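Local coordinates for biotin protein ligase-like protein of unknown function (Silicibacter sp., PDB 3BFM) that is of unknown function but resembles biotin protein ligases, joining a biotin/lipoate ligase-family region to a small C-terminal domain and carrying bound calcium, at residues A[81-84]-A[85-89]; A[224-227]-A[228-232]; A[143-146]-A[147-150]. All blocks are in the same frame, centred on the assembly; numbering follows the deposited sequence.

How the contacts relate
Three short local contacts illustrate how turns redirect the chain of a two-part protein. Contact 1, residues 81-89, leads from the end of helix 67-82 to strand 89-91, outermost within this chain in the large mixed sheet. Contact 3, residues 143-150, follows in the loop between strand 123-130 and helix 156-175. Contact 2, residues 224-232, comes last, leaving strand 223-226. Contacts 1 and 3 have centres about 12 Å apart and touch, so two loops far apart in sequence pack together on one side of the ligase-family region. Contact 2, with its centre about 30 Å from contact 1 and 29 Å from contact 3, lies in the C-terminal domain and packs back on that region.

Contact 1 of 3, residues A[81-84]-A[85-89]; sequences ALAP and PEVAV
Pro84 and Val87 are the ends of a type I beta turn, closed by a backbone hydrogen bond of 3.0 Å from Val87 N to Pro84 O. The N-H points fairly straight at its acceptor, at 158°, but reaches the carbonyl from above its plane instead of along a lone pair. A water molecule lies 2.7 Å from Pro84 O and 3.2 Å from Val87 O, in position to bridge the two ends of the turn.

Proline occupies both the first and second positions. The Pro84 ring lies against its successor, its CB 3.7 Å from Pro85 CD; the same CB also meets the Glu86 carboxylate, while CD faces Val87. Glu86 folds back over the turn: its CG sits between the backbone N and the carbonyl carbon (chi1 55°), and a bend at chi2 swings the carboxylate to the Pro84 ring, where OE2 comes within 3.1 Å of Pro84 CB. This is a van der Waals approach of an oxygen to a ring carbon.

The turn carries the chain out of helix 67-82 and round to strand 89-91, outermost within this chain in the large mixed sheet of the biotin/lipoate ligase-family region. Just beyond the turn, the backbone of Ala88 is hydrogen-bonded to Asn100.

The apolar side of the turn belongs to Val87. One methyl, CG2, lies anti to the carbonyl carbon and beside the backbone N, which brings it across the Pro84 ring at 4.1 Å from Pro84 CD. Ala83 turns its methyl toward the same valine, leaving Ala83 CB 4.4 Å from Val87 CB. Both Ala83 and Val87 also touch Cys151, while Val87 reaches Asn100 as well.

Contact 2 of 3, residues A[224-227]-A[228-232]; sequences HLIP and LTTVL
Pro227 O receives two hydrogen bonds from Thr230, one from the backbone and one from the side chain. Thr230 N lies 3.1 Å from Pro227 O, its N-H aimed at 163° but coming from above the carbonyl plane. The hydroxyl takes a different approach, with Thr230 OG1 2.9 Å from Pro227 O and nearly in line with the C=O bond. A chi1 of 68° sets OG1 between the backbone N and the carbonyl carbon, where it faces back to the proline.

The other branch, Thr230 CG2, passes the Pro227 ring at 4.0 Å from Pro227 CD. On the proline's other flank, Thr229 OG1 rests 3.5 Å from Pro227 CB.

These contacts start the 3-10 turn 228-231 immediately after strand 223-226, outermost within this chain in the small three-stranded antiparallel sheet. Thr230 packs on Trp93, whereas Leu228 is directed onto Leu68 and Pro69 of helix 67-82, so the turn joins the C-terminal domain to the ligase-family region. Two donors of one residue reach a single oxygen from different directions, which probably fixes the rotation of the threonine side chain.

Contact 3 of 3, residues A[143-146]-A[147-150]; sequences ETAL and YAEG
Leu146 lies obliquely against the Tyr147 ring, and Thr144 sits at the Glu149 carboxylate, the two flat groups of this contact. Leu146 CD2 is 4.1 Å from Tyr147 CE1; beyond the two segments, Trp132 meets the tyrosine with its plane at about 60°, and the phenol oxygen is hydrogen-bonded to Val154 O. The carboxylate has a partner for each oxygen: OE2 is turned to Thr144, while OE1 is hydrogen-bonded to Asn100.

A short 3-10 turn in the loop between strand 123-130 and helix 156-175 sets each flat group beside a different residue of 143-146. Ala148 N binds Ala145 O at 2.9 Å, though the N-H is bent to 132°, and Glu149 N follows with a straighter bond of 3.0 Å to Leu146 O. In both, the donor stands well above the carbonyl plane. Ala148 CB also comes to rest 3.6 Å from Thr144 OG1.

The Glu149 side chain leaves the turn with CG beside its own backbone N (chi1 -68°) and bends again at chi2, curling over Thr144 and running obliquely across it. An alanine at Glu149 is likely to leave both the Thr144 hydroxyl and the Asn100 amide without their carboxylate mate, letting the threonine turn more freely.

Leu146 and Glu149 both pack on Ile99 of strand 96-99, and Thr144 touches Ala102 and Cys104, which seats the loop on the large sheet. Thr144 OG1 donates to Glu149 OE2 across 2.5 Å, on the anti lone pair directed away from OE1.

Contact 1 of 3, residues A[81-84]-A[85-89]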
ATOM      1  N   ALA A  81      19.119  -1.203  10.940  1.00 23.48           N
ATOM      2  CA  ALA A  81      19.647  -1.254   9.576  1.00 24.57           C
ATOM      3  C   ALA A  81      20.619  -0.101   9.223  1.00 27.41           C
ATOM      4  O   ALA A  81      21.356  -0.211   8.239  1.00 26.20           O
ATOM      5  CB  ALA A  81      18.500  -1.272   8.578  1.00 27.86           C
ATOM      6  N   LEU A  82      20.592   1.001   9.980  1.00 23.70           N
ATOM      7  CA  LEU A  82      21.346   2.230   9.648  1.00 23.37           C
ATOM      8  C   LEU A  82      22.396   2.637  10.683  1.00 24.89           C
ATOM      9  O   LEU A  82      23.323   3.378  10.382  1.00 25.84           O
ATOM     10  CB  LEU A  82      20.367   3.409   9.458  1.00 22.78           C
ATOM     11  CG  LEU A  82      19.359   3.288   8.309  1.00 20.77           C
ATOM     12  CD1 LEU A  82      18.406   4.500   8.264  1.00 23.83           C
ATOM     13  CD2 LEU A  82      20.045   3.122   6.973  1.00 23.37           C
ATOM     14  N   ALA A  83      22.230   2.183  11.914  1.00 21.12           N
ATOM     15  CA  ALA A  83      23.055   2.635  13.021  1.00 24.68           C
ATOM     16  C   ALA A  83      24.138   1.623  13.341  1.00 26.28           C
ATOM     17  O   ALA A  83      24.046   0.475  12.956  1.00 24.44           O
ATOM     18  CB  ALA A  83      22.190   2.824  14.254  1.00 23.55           C
ATOM     19  N   PRO A  84      25.153   2.047  14.102  1.00 25.02           N
ATOM     20  CA  PRO A  84      26.130   1.097  14.612  1.00 28.00           C
ATOM     21  C   PRO A  84      25.478   0.029  15.489  1.00 29.22           C
ATOM     22  O   PRO A  84      24.511   0.296  16.205  1.00 29.78           O
ATOM     23  CB  PRO A  84      27.075   1.965  15.440  1.00 28.31           C
ATOM     24  CG  PRO A  84      26.844   3.341  14.990  1.00 29.44           C
ATOM     25  CD  PRO A  84      25.439   3.422  14.508  1.00 24.47           C
ATOM     26  N   PRO A  85      26.005  -1.199  15.436  1.00 31.95           N
ATOM     27  CA  PRO A  85      25.367  -2.325  16.126  1.00 31.27           C
ATOM     28  C   PRO A  85      25.358  -2.223  17.637  1.00 31.72           C
ATOM     29  O   PRO A  85      24.541  -2.861  18.286  1.00 31.94           O
ATOM     30  CB  PRO A  85      26.204  -3.529  15.684  1.00 31.66           C
ATOM     31  CG  PRO A  85      27.495  -2.965  15.273  1.00 33.43           C
ATOM     32  CD  PRO A  85      27.212  -1.616  14.710  1.00 32.40           C
ATOM     33  N   GLU A  86      26.239  -1.408  18.196  1.00 33.46           N
ATOM     34  CA  GLU A  86      26.236  -1.199  19.642  1.00 35.30           C
ATOM     35  C   GLU A  86      25.065  -0.340  20.130  1.00 33.15           C
ATOM     36  O   GLU A  86      24.779  -0.331  21.325  1.00 35.80           O
ATOM     37  CB  GLU A  86      27.547  -0.564  20.094  1.00 36.52           C
ATOM     38  CG  GLU A  86      27.886   0.730  19.366  1.00 44.41           C
ATOM     39  CD  GLU A  86      28.706   0.515  18.094  1.00 54.32           C
ATOM     40  OE1 GLU A  86      28.760  -0.631  17.579  1.00 47.14           O
ATOM     41  OE2 GLU A  86      29.290   1.511  17.610  1.00 63.55           O
ATOM     42  N   VAL A  87      24.404   0.400  19.239  1.00 30.67           N
ATOM     43  CA  VAL A  87      23.243   1.217  19.648  1.00 29.00           C
ATOM     44  C   VAL A  87      22.042   0.332  19.961  1.00 29.20           C
ATOM     45  O   VAL A  87      21.583  -0.388  19.096  1.00 31.07           O
ATOM     46  CB  VAL A  87      22.826   2.233  18.582  1.00 27.00           C
ATOM     47  CG1 VAL A  87      21.573   3.003  19.056  1.00 26.19           C
ATOM     48  CG2 VAL A  87      23.968   3.190  18.311  1.00 29.21           C
ATOM     49  N   ALA A  88      21.577   0.355  21.208  1.00 28.73           N
ATOM     50  CA  ALA A  88      20.440  -0.477  21.626  1.00 28.16           C
ATOM     51  C   ALA A  88      19.134   0.330  21.575  1.00 26.49           C
ATOM     52  O   ALA A  88      19.034   1.408  22.142  1.00 24.86           O
ATOM     53  CB  ALA A  88      20.656  -1.013  23.036  1.00 29.07           C
ATOM     54  N   VAL A  89      18.129  -0.214  20.904  1.00 23.75           N
ATOM     55  CA  VAL A  89      16.803   0.398  20.930  1.00 24.16           C
ATOM     56  C   VAL A  89      15.854  -0.475  21.773  1.00 21.62           C
ATOM     57  O   VAL A  89      15.774  -1.688  21.571  1.00 26.22           O
ATOM     58  CB  VAL A  89      16.288   0.608  19.502  1.00 22.90           C
ATOM     59  CG1 VAL A  89      14.956   1.247  19.529  1.00 27.28           C
ATOM     60  CG2 VAL A  89      17.294   1.498  18.719  1.00 30.39           C
TER
HETATM   61  O   HOH W   1      22.033  -0.830  15.981  1.00 45.75           O

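Contact 2 of 3, residues A[224-227]-A[228-232]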
ATOM      1  N   HIS A 224      -3.313  -6.540  37.541  1.00 20.53           N
ATOM      2  CA  HIS A 224      -4.116  -5.558  36.818  1.00 23.40           C
ATOM      3  C   HIS A 224      -3.926  -5.813  35.352  1.00 22.36           C
ATOM      4  O   HIS A 224      -2.826  -6.181  34.926  1.00 23.03           O
ATOM      5  CB  HIS A 224      -3.647  -4.145  37.140  1.00 24.98           C
ATOM      6  CG  HIS A 224      -3.676  -3.820  38.588  1.00 24.85           C
ATOM      7  ND1 HIS A 224      -4.851  -3.564  39.258  1.00 26.28           N
ATOM      8  CD2 HIS A 224      -2.687  -3.718  39.506  1.00 24.01           C
ATOM      9  CE1 HIS A 224      -4.584  -3.311  40.526  1.00 30.11           C
ATOM     10  NE2 HIS A 224      -3.279  -3.412  40.706  1.00 32.25           N
ATOM     11  N   LEU A 225      -5.006  -5.655  34.587  1.00 25.42           N
ATOM     12  CA  LEU A 225      -4.911  -5.593  33.125  1.00 25.58           C
ATOM     13  C   LEU A 225      -5.153  -4.154  32.676  1.00 25.45           C
ATOM     14  O   LEU A 225      -6.210  -3.593  32.907  1.00 25.10           O
ATOM     15  CB  LEU A 225      -5.904  -6.545  32.449  1.00 27.35           C
ATOM     16  CG  LEU A 225      -5.933  -6.516  30.916  1.00 26.43           C
ATOM     17  CD1 LEU A 225      -4.707  -7.145  30.395  1.00 22.95           C
ATOM     18  CD2 LEU A 225      -7.145  -7.271  30.380  1.00 28.84           C
ATOM     19  N   ILE A 226      -4.150  -3.567  32.041  1.00 23.22           N
ATOM     20  CA  ILE A 226      -4.253  -2.203  31.527  0.70 22.88           C
ATOM     21  C   ILE A 226      -4.328  -2.332  30.015  1.00 20.90           C
ATOM     22  O   ILE A 226      -3.325  -2.662  29.371  1.00 20.84           O
ATOM     23  CB  ILE A 226      -3.056  -1.351  31.943  0.70 24.22           C
ATOM     24  CG1 ILE A 226      -2.738  -1.545  33.433  0.70 24.46           C
ATOM     25  CG2 ILE A 226      -3.302   0.124  31.595  0.70 25.31           C
ATOM     26  CD1 ILE A 226      -3.753  -0.954  34.365  0.70 31.97           C
ATOM     27  N   PRO A 227      -5.531  -2.119  29.438  1.00 22.64           N
ATOM     28  CA  PRO A 227      -5.617  -2.282  27.999  1.00 22.99           C
ATOM     29  C   PRO A 227      -4.794  -1.189  27.271  1.00 21.73           C
ATOM     30  O   PRO A 227      -4.680  -0.061  27.748  1.00 21.01           O
ATOM     31  CB  PRO A 227      -7.126  -2.119  27.699  1.00 23.49           C
ATOM     32  CG  PRO A 227      -7.816  -2.092  28.989  1.00 26.87           C
ATOM     33  CD  PRO A 227      -6.823  -1.722  30.022  1.00 25.03           C
ATOM     34  N   LEU A 228      -4.259  -1.528  26.104  1.00 19.74           N
ATOM     35  CA  LEU A 228      -3.423  -0.604  25.354  1.00 20.35           C
ATOM     36  C   LEU A 228      -4.228   0.608  24.839  1.00 23.14           C
ATOM     37  O   LEU A 228      -3.658   1.687  24.622  1.00 22.60           O
ATOM     38  CB  LEU A 228      -2.717  -1.337  24.224  1.00 22.62           C
ATOM     39  CG  LEU A 228      -1.630  -0.543  23.489  1.00 19.45           C
ATOM     40  CD1 LEU A 228      -0.589   0.067  24.410  1.00 18.84           C
ATOM     41  CD2 LEU A 228      -0.995  -1.459  22.436  1.00 19.07           C
ATOM     42  N   THR A 229      -5.556   0.458  24.734  1.00 21.83           N
ATOM     43  CA  THR A 229      -6.457   1.591  24.444  1.00 20.05           C
ATOM     44  C   THR A 229      -6.282   2.802  25.378  1.00 21.80           C
ATOM     45  O   THR A 229      -6.543   3.953  24.959  1.00 21.49           O
ATOM     46  CB  THR A 229      -7.940   1.151  24.381  1.00 21.52           C
ATOM     47  OG1 THR A 229      -8.270   0.438  25.569  1.00 21.48           O
ATOM     48  CG2 THR A 229      -8.184   0.213  23.237  1.00 20.77           C
ATOM     49  N   THR A 230      -5.765   2.580  26.592  1.00 23.68           N
ATOM     50  CA  THR A 230      -5.490   3.651  27.526  1.00 23.55           C
ATOM     51  C   THR A 230      -4.440   4.672  27.050  1.00 22.51           C
ATOM     52  O   THR A 230      -4.405   5.780  27.565  1.00 21.03           O
ATOM     53  CB  THR A 230      -5.097   3.131  28.944  1.00 23.94           C
ATOM     54  OG1 THR A 230      -3.826   2.493  28.885  1.00 22.10           O
ATOM     55  CG2 THR A 230      -6.162   2.173  29.474  1.00 26.47           C
ATOM     56  N   VAL A 231      -3.605   4.319  26.073  1.00 21.31           N
ATOM     57  CA  VAL A 231      -2.555   5.232  25.590  1.00 20.01           C
ATOM     58  C   VAL A 231      -3.009   6.032  24.372  1.00 19.39           C
ATOM     59  O   VAL A 231      -2.267   6.849  23.870  1.00 19.18           O
ATOM     60  CB  VAL A 231      -1.224   4.475  25.288  1.00 22.84           C
ATOM     61  CG1 VAL A 231      -0.870   3.497  26.443  1.00 24.27           C
ATOM     62  CG2 VAL A 231      -1.321   3.712  24.004  1.00 19.98           C
ATOM     63  N   LEU A 232      -4.228   5.801  23.903  1.00 18.65           N
ATOM     64  CA  LEU A 232      -4.790   6.596  22.823  1.00 19.11           C
ATOM     65  C   LEU A 232      -4.779   8.071  23.148  1.00 20.96           C
ATOM     66  O   LEU A 232      -5.193   8.494  24.233  1.00 23.49           O
ATOM     67  CB  LEU A 232      -6.211   6.147  22.482  1.00 20.13           C
ATOM     68  CG  LEU A 232      -6.384   4.882  21.666  1.00 19.74           C
ATOM     69  CD1 LEU A 232      -7.851   4.491  21.683  1.00 18.76           C
ATOM     70  CD2 LEU A 232      -5.913   5.043  20.210  1.00 17.81           C
TER

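Contact 3 of 3, residues A[143-146]-A[147-150]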
ATOM      1  N   GLU A 143      15.651  12.367  27.443  1.00 29.51           N
ATOM      2  CA  GLU A 143      16.918  12.392  28.158  1.00 30.20           C
ATOM      3  C   GLU A 143      18.137  12.440  27.236  1.00 31.66           C
ATOM      4  O   GLU A 143      19.237  12.780  27.672  1.00 31.32           O
ATOM      5  CB  GLU A 143      16.990  11.168  29.073  1.00 30.63           C
ATOM      6  CG  GLU A 143      15.773  11.047  29.955  1.00 33.59           C
ATOM      7  CD  GLU A 143      15.695   9.741  30.758  1.00 35.27           C
ATOM      8  OE1 GLU A 143      15.907   8.625  30.214  1.00 31.21           O
ATOM      9  OE2 GLU A 143      15.367   9.849  31.958  1.00 53.69           O
ATOM     10  N   THR A 144      17.953  12.101  25.961  1.00 26.55           N
ATOM     11  CA  THR A 144      19.035  12.164  24.988  1.00 27.02           C
ATOM     12  C   THR A 144      18.430  12.494  23.625  1.00 25.16           C
ATOM     13  O   THR A 144      17.270  12.879  23.529  1.00 24.47           O
ATOM     14  CB  THR A 144      19.832  10.846  24.938  1.00 26.10           C
ATOM     15  OG1 THR A 144      21.048  11.020  24.188  1.00 29.55           O
ATOM     16  CG2 THR A 144      19.014   9.717  24.328  1.00 27.80           C
ATOM     17  N   ALA A 145      19.240  12.361  22.588  1.00 25.62           N
ATOM     18  CA  ALA A 145      18.821  12.610  21.225  1.00 23.64           C
ATOM     19  C   ALA A 145      19.652  11.680  20.368  1.00 22.49           C
ATOM     20  O   ALA A 145      20.752  11.280  20.757  1.00 21.62           O
ATOM     21  CB  ALA A 145      19.043  14.056  20.827  1.00 20.40           C
ATOM     22  N   LEU A 146      19.135  11.342  19.196  1.00 21.64           N
ATOM     23  CA  LEU A 146      19.730  10.333  18.342  1.00 20.61           C
ATOM     24  C   LEU A 146      21.199  10.569  18.040  1.00 22.78           C
ATOM     25  O   LEU A 146      22.002   9.647  18.135  1.00 20.97           O
ATOM     26  CB  LEU A 146      18.991  10.237  17.006  1.00 22.97           C
ATOM     27  CG  LEU A 146      19.292   8.965  16.202  1.00 26.77           C
ATOM     28  CD1 LEU A 146      18.717   7.733  16.857  1.00 32.85           C
ATOM     29  CD2 LEU A 146      18.716   9.175  14.796  1.00 33.84           C
ATOM     30  N   TYR A 147      21.542  11.802  17.664  1.00 19.46           N
ATOM     31  CA  TYR A 147      22.897  12.103  17.235  1.00 20.09           C
ATOM     32  C   TYR A 147      23.821  12.260  18.434  1.00 25.23           C
ATOM     33  O   TYR A 147      25.043  12.312  18.278  1.00 26.89           O
ATOM     34  CB  TYR A 147      22.934  13.334  16.315  1.00 18.47           C
ATOM     35  CG  TYR A 147      22.248  13.113  14.997  1.00 15.65           C
ATOM     36  CD1 TYR A 147      22.215  11.862  14.398  1.00 26.74           C
ATOM     37  CD2 TYR A 147      21.668  14.168  14.304  1.00 16.72           C
ATOM     38  CE1 TYR A 147      21.577  11.669  13.202  1.00 28.24           C
ATOM     39  CE2 TYR A 147      21.034  13.990  13.097  1.00 22.60           C
ATOM     40  CZ  TYR A 147      20.998  12.744  12.533  1.00 24.31           C
ATOM     41  OH  TYR A 147      20.355  12.574  11.311  1.00 22.83           O
ATOM     42  N   ALA A 148      23.239  12.329  19.624  1.00 24.62           N
ATOM     43  CA  ALA A 148      24.018  12.281  20.853  1.00 26.62           C
ATOM     44  C   ALA A 148      24.423  10.842  21.195  1.00 30.65           C
ATOM     45  O   ALA A 148      25.319  10.641  22.009  1.00 31.70           O
ATOM     46  CB  ALA A 148      23.229  12.923  22.023  1.00 26.47           C
ATOM     47  N   GLU A 149      23.788   9.854  20.565  1.00 28.74           N
ATOM     48  CA  GLU A 149      23.938   8.435  20.954  1.00 31.01           C
ATOM     49  C   GLU A 149      24.688   7.578  19.960  1.00 32.61           C
ATOM     50  O   GLU A 149      24.466   6.369  19.896  1.00 35.65           O
ATOM     51  CB  GLU A 149      22.547   7.821  21.189  1.00 30.32           C
ATOM     52  CG  GLU A 149      21.844   8.395  22.394  1.00 35.62           C
ATOM     53  CD  GLU A 149      22.625   8.145  23.690  1.00 34.28           C
ATOM     54  OE1 GLU A 149      23.352   7.129  23.758  1.00 33.62           O
ATOM     55  OE2 GLU A 149      22.501   8.973  24.619  1.00 37.49           O
ATOM     56  N   GLY A 150      25.563   8.199  19.177  1.00 34.22           N
ATOM     57  CA  GLY A 150      26.405   7.475  18.246  1.00 35.26           C
ATOM     58  C   GLY A 150      25.858   7.233  16.854  1.00 36.64           C
ATOM     59  O   GLY A 150      26.424   6.415  16.119  1.00 36.48           O
TER